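Local coordinates for pyridoxamine 5'-phosphate oxidase-related, FMN-binding (Mycobacterium smegmatis, PDB 3F7E), which probably binds the deazaflavin coenzyme F420 and uses it as a reductase, perhaps acting on the CH-CH bonds of substrates such as aflatoxins, at residues Y76-V87 with V117-K128. Numbering follows the deposited sequence.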
# COMPACT_ATOMS: atom_id res chain seq x y z
N TYR A 76 -5.46 -10.24 6.13
CA TYR A 76 -4.47 -9.26 5.71
C TYR A 76 -3.48 -9.00 6.83
O TYR A 76 -3.74 -9.37 8.01
CB TYR A 76 -5.15 -7.96 5.29
CG TYR A 76 -5.89 -7.25 6.39
CD1 TYR A 76 -5.22 -6.43 7.30
CD2 TYR A 76 -7.28 -7.35 6.49
CE1 TYR A 76 -5.89 -5.75 8.31
CE2 TYR A 76 -7.97 -6.67 7.51
CZ TYR A 76 -7.26 -5.87 8.39
OH TYR A 76 -7.94 -5.19 9.37
N LEU A 77 -2.39 -8.29 6.50
CA LEU A 77 -1.37 -8.01 7.55
C LEU A 77 -0.74 -6.69 7.16
O LEU A 77 -0.27 -6.51 6.03
CB LEU A 77 -0.31 -9.11 7.67
CG LEU A 77 0.70 -8.94 8.81
CD1 LEU A 77 -0.01 -9.04 10.17
CD2 LEU A 77 1.76 -10.01 8.75
N GLU A 78 -0.72 -5.79 8.15
CA GLU A 78 -0.06 -4.48 8.05
C GLU A 78 1.15 -4.48 8.95
O GLU A 78 1.03 -4.74 10.15
CB GLU A 78 -1.03 -3.37 8.48
CG GLU A 78 -2.29 -3.31 7.64
CD GLU A 78 -3.40 -2.54 8.28
OE1 GLU A 78 -3.15 -1.90 9.33
OE2 GLU A 78 -4.55 -2.56 7.76
N VAL A 79 2.33 -4.19 8.38
CA VAL A 79 3.60 -4.21 9.12
C VAL A 79 4.21 -2.82 9.15
O VAL A 79 4.57 -2.31 8.11
CB VAL A 79 4.63 -5.16 8.45
CG1 VAL A 79 5.91 -5.31 9.31
CG2 VAL A 79 4.02 -6.56 8.15
N ARG A 80 4.37 -2.21 10.31
CA ARG A 80 5.14 -0.95 10.40
C ARG A 80 6.56 -1.31 10.83
O ARG A 80 6.76 -2.33 11.52
CB ARG A 80 4.48 0.03 11.36
CG ARG A 80 3.16 0.58 10.81
CD ARG A 80 2.20 0.95 11.93
NE ARG A 80 2.81 1.93 12.81
CZ ARG A 80 2.56 2.02 14.12
NH1 ARG A 80 3.20 2.93 14.84
NH2 ARG A 80 1.68 1.19 14.73
N GLY A 81 7.55 -0.54 10.43
CA GLY A 81 8.92 -0.89 10.82
C GLY A 81 9.88 0.22 10.48
O GLY A 81 9.49 1.31 10.04
N LEU A 82 11.16 -0.07 10.72
CA LEU A 82 12.24 0.87 10.46
C LEU A 82 13.28 0.25 9.55
O LEU A 82 13.68 -0.93 9.74
CB LEU A 82 12.91 1.26 11.79
CG LEU A 82 12.06 2.08 12.77
CD1 LEU A 82 12.72 2.16 14.13
CD2 LEU A 82 11.79 3.49 12.25
N VAL A 83 13.77 1.02 8.58
CA VAL A 83 14.92 0.59 7.80
C VAL A 83 16.13 0.59 8.72
O VAL A 83 16.49 1.63 9.31
CB VAL A 83 15.16 1.53 6.60
CG1 VAL A 83 16.47 1.17 5.89
CG2 VAL A 83 13.97 1.48 5.65
N GLU A 84 16.75 -0.57 8.86
CA GLU A 84 17.94 -0.67 9.72
C GLU A 84 19.24 -0.94 8.96
O GLU A 84 20.31 -0.84 9.54
CB GLU A 84 17.73 -1.71 10.81
CG GLU A 84 17.59 -3.10 10.32
CD GLU A 84 17.59 -4.15 11.46
OE1 GLU A 84 17.83 -5.34 11.17
OE2 GLU A 84 17.38 -3.79 12.64
N ASP A 85 19.14 -1.32 7.69
CA ASP A 85 20.36 -1.47 6.89
C ASP A 85 20.04 -1.24 5.42
O ASP A 85 18.90 -1.48 4.99
CB ASP A 85 21.00 -2.86 7.11
CG ASP A 85 22.50 -2.88 6.87
OD1 ASP A 85 23.07 -1.82 6.48
OD2 ASP A 85 23.10 -3.96 7.06
N ILE A 86 21.07 -0.85 4.65
CA ILE A 86 20.99 -0.71 3.20
C ILE A 86 22.31 -1.31 2.70
O ILE A 86 23.40 -0.81 3.03
CB ILE A 86 20.84 0.74 2.75
CG1 ILE A 86 19.57 1.36 3.36
CG2 ILE A 86 20.86 0.79 1.22
CD1 ILE A 86 19.42 2.85 3.06
N VAL A 87 22.20 -2.40 1.94
CA VAL A 87 23.37 -3.19 1.54
C VAL A 87 23.51 -3.13 0.02
O VAL A 87 22.60 -3.53 -0.68
CB VAL A 87 23.26 -4.65 2.04
CG1 VAL A 87 24.48 -5.47 1.59
CG2 VAL A 87 23.13 -4.66 3.54
N VAL A 117 20.41 -1.88 -4.37
CA VAL A 117 20.67 -2.11 -2.96
C VAL A 117 19.60 -3.05 -2.41
O VAL A 117 18.53 -3.26 -3.01
CB VAL A 117 20.68 -0.78 -2.14
CG1 VAL A 117 21.85 0.14 -2.56
CG2 VAL A 117 19.34 -0.04 -2.28
N ILE A 118 19.91 -3.59 -1.23
CA ILE A 118 18.98 -4.36 -0.42
C ILE A 118 18.57 -3.48 0.75
O ILE A 118 19.42 -3.01 1.50
CB ILE A 118 19.63 -5.64 0.15
CG1 ILE A 118 20.42 -6.40 -0.92
CG2 ILE A 118 18.58 -6.48 0.86
CD1 ILE A 118 21.15 -7.62 -0.39
N ILE A 119 17.27 -3.23 0.87
CA ILE A 119 16.73 -2.43 1.99
C ILE A 119 16.22 -3.39 3.05
O ILE A 119 15.39 -4.25 2.74
CB ILE A 119 15.56 -1.51 1.52
CG1 ILE A 119 15.97 -0.62 0.35
CG2 ILE A 119 14.99 -0.72 2.69
CD1 ILE A 119 16.98 0.40 0.67
N VAL A 120 16.72 -3.27 4.29
CA VAL A 120 16.42 -4.22 5.36
C VAL A 120 15.56 -3.52 6.41
O VAL A 120 15.99 -2.50 6.97
CB VAL A 120 17.73 -4.73 6.03
CG1 VAL A 120 17.39 -5.78 7.04
CG2 VAL A 120 18.67 -5.26 4.95
N VAL A 121 14.35 -4.04 6.65
CA VAL A 121 13.37 -3.41 7.53
C VAL A 121 13.05 -4.34 8.70
O VAL A 121 12.70 -5.51 8.51
CB VAL A 121 12.06 -3.13 6.76
CG1 VAL A 121 10.92 -2.72 7.70
CG2 VAL A 121 12.30 -2.07 5.68
N ARG A 122 13.19 -3.81 9.92
CA ARG A 122 12.83 -4.53 11.13
C ARG A 122 11.46 -4.07 11.60
O ARG A 122 11.25 -2.89 11.85
CB ARG A 122 13.86 -4.30 12.23
CG ARG A 122 13.52 -5.13 13.49
CD ARG A 122 14.66 -5.18 14.46
NE ARG A 122 15.85 -5.74 13.82
CZ ARG A 122 16.15 -7.03 13.79
NH1 ARG A 122 15.37 -7.93 14.41
NH2 ARG A 122 17.25 -7.43 13.16
N PRO A 123 10.49 -5.00 11.69
CA PRO A 123 9.16 -4.63 12.16
C PRO A 123 9.14 -4.01 13.55
O PRO A 123 9.86 -4.46 14.46
CB PRO A 123 8.38 -5.95 12.13
CG PRO A 123 9.07 -6.76 11.06
CD PRO A 123 10.52 -6.42 11.30
N THR A 124 8.26 -3.01 13.70
CA THR A 124 7.96 -2.38 15.00
C THR A 124 6.52 -2.64 15.43
O THR A 124 6.21 -2.51 16.61
CB THR A 124 8.18 -0.86 14.94
OG1 THR A 124 7.40 -0.34 13.87
CG2 THR A 124 9.66 -0.51 14.76
N ALA A 125 5.64 -3.04 14.50
CA ALA A 125 4.23 -3.26 14.83
C ALA A 125 3.57 -4.09 13.73
O ALA A 125 3.96 -4.01 12.56
CB ALA A 125 3.47 -1.92 15.01
N PHE A 126 2.57 -4.86 14.14
CA PHE A 126 1.72 -5.62 13.24
C PHE A 126 0.25 -5.35 13.55
O PHE A 126 -0.13 -5.24 14.71
CB PHE A 126 1.94 -7.12 13.41
CG PHE A 126 3.32 -7.57 13.07
CD1 PHE A 126 4.31 -7.67 14.05
CD2 PHE A 126 3.65 -7.90 11.75
CE1 PHE A 126 5.58 -8.11 13.73
CE2 PHE A 126 4.95 -8.34 11.42
CZ PHE A 126 5.91 -8.44 12.43
N SER A 127 -0.59 -5.33 12.51
CA SER A 127 -2.03 -5.30 12.70
C SER A 127 -2.72 -6.13 11.62
O SER A 127 -2.36 -6.08 10.46
CB SER A 127 -2.58 -3.87 12.60
OG SER A 127 -3.99 -3.88 12.83
N LYS A 128 -3.71 -6.90 12.05
CA LYS A 128 -4.50 -7.73 11.14
C LYS A 128 -6.02 -7.54 11.37
O LYS A 128 -6.85 -8.35 10.92
CB LYS A 128 -4.08 -9.21 11.18
CG LYS A 128 -3.92 -9.88 12.57
CD LYS A 128 -5.25 -10.07 13.28
CE LYS A 128 -5.04 -10.71 14.65
NZ LYS A 128 -6.32 -10.83 15.45
O HOH W 1 -6.98 -10.21 8.81
O HOH W 2 -4.86 -1.77 11.34
O HOH W 3 8.09 2.10 12.73
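Arg-122 takes hold of Glu-84 side-on, one nitrogen to each carboxylate oxygen. Arg-122 NE meets Glu-84 OE2 at 2.7 Å in an almost straight bond lying in the guanidinium plane, though OE2 receives it from above the carboxylate plane; Arg-122 NH2 reaches the syn lone pair of Glu-84 OE1 at a poorer angle of 141°. The carboxylate and guanidinium planes are turned 50° apart, which fits NE meeting OE2 from above the carboxylate plane. Glu-84 gets there because it sits in a classic beta bulge, sharing Val-120 with Asp-85, and because its CG lies between backbone N and carbonyl carbon (chi1 65°), from where the extended chain runs across to the arginine.

A second classic bulge sets Thr-124 and Ala-125 against Arg-80, whose carbonyl O accepts from Thr-124 N at 2.7 Å and, more loosely, from Ala-125 N at 3.3 Å, both on the same face of its plane. Beside it, Gly-81 lets the strands close in to 4.0 Å between its CA and Pro-123 CA.

On the face carrying Val-79, CG1 and CG2 of that valine both come to the CE2 corner of the Phe-126 ring from the same side, each 3.8 Å from CE2, and CG1 also lies alongside Pro-123 CB. Farther along, Val-83 CG2 touches both Ile-119 CG2 and Val-121 CG2, the side chains crossing at a slant, while Ile-86 CG2 rests on Val-117 CB at 3.7 Å. At the far end the carbonyl O of Lys-128 lies over one face of the Tyr-76 ring.

Both strands are central in the antiparallel sheet of the split-barrel fold of the pyridoxamine 5'-phosphate oxidase family: 76-88 pairs onward with 62-68 and 116-127 with 43-48. Helix 52-59 covers Val-83, Ile-86 and Ile-119 through Ile-57, while Glu-78 and Arg-80 pack against Val-31 and Pro-29 of the second subunit.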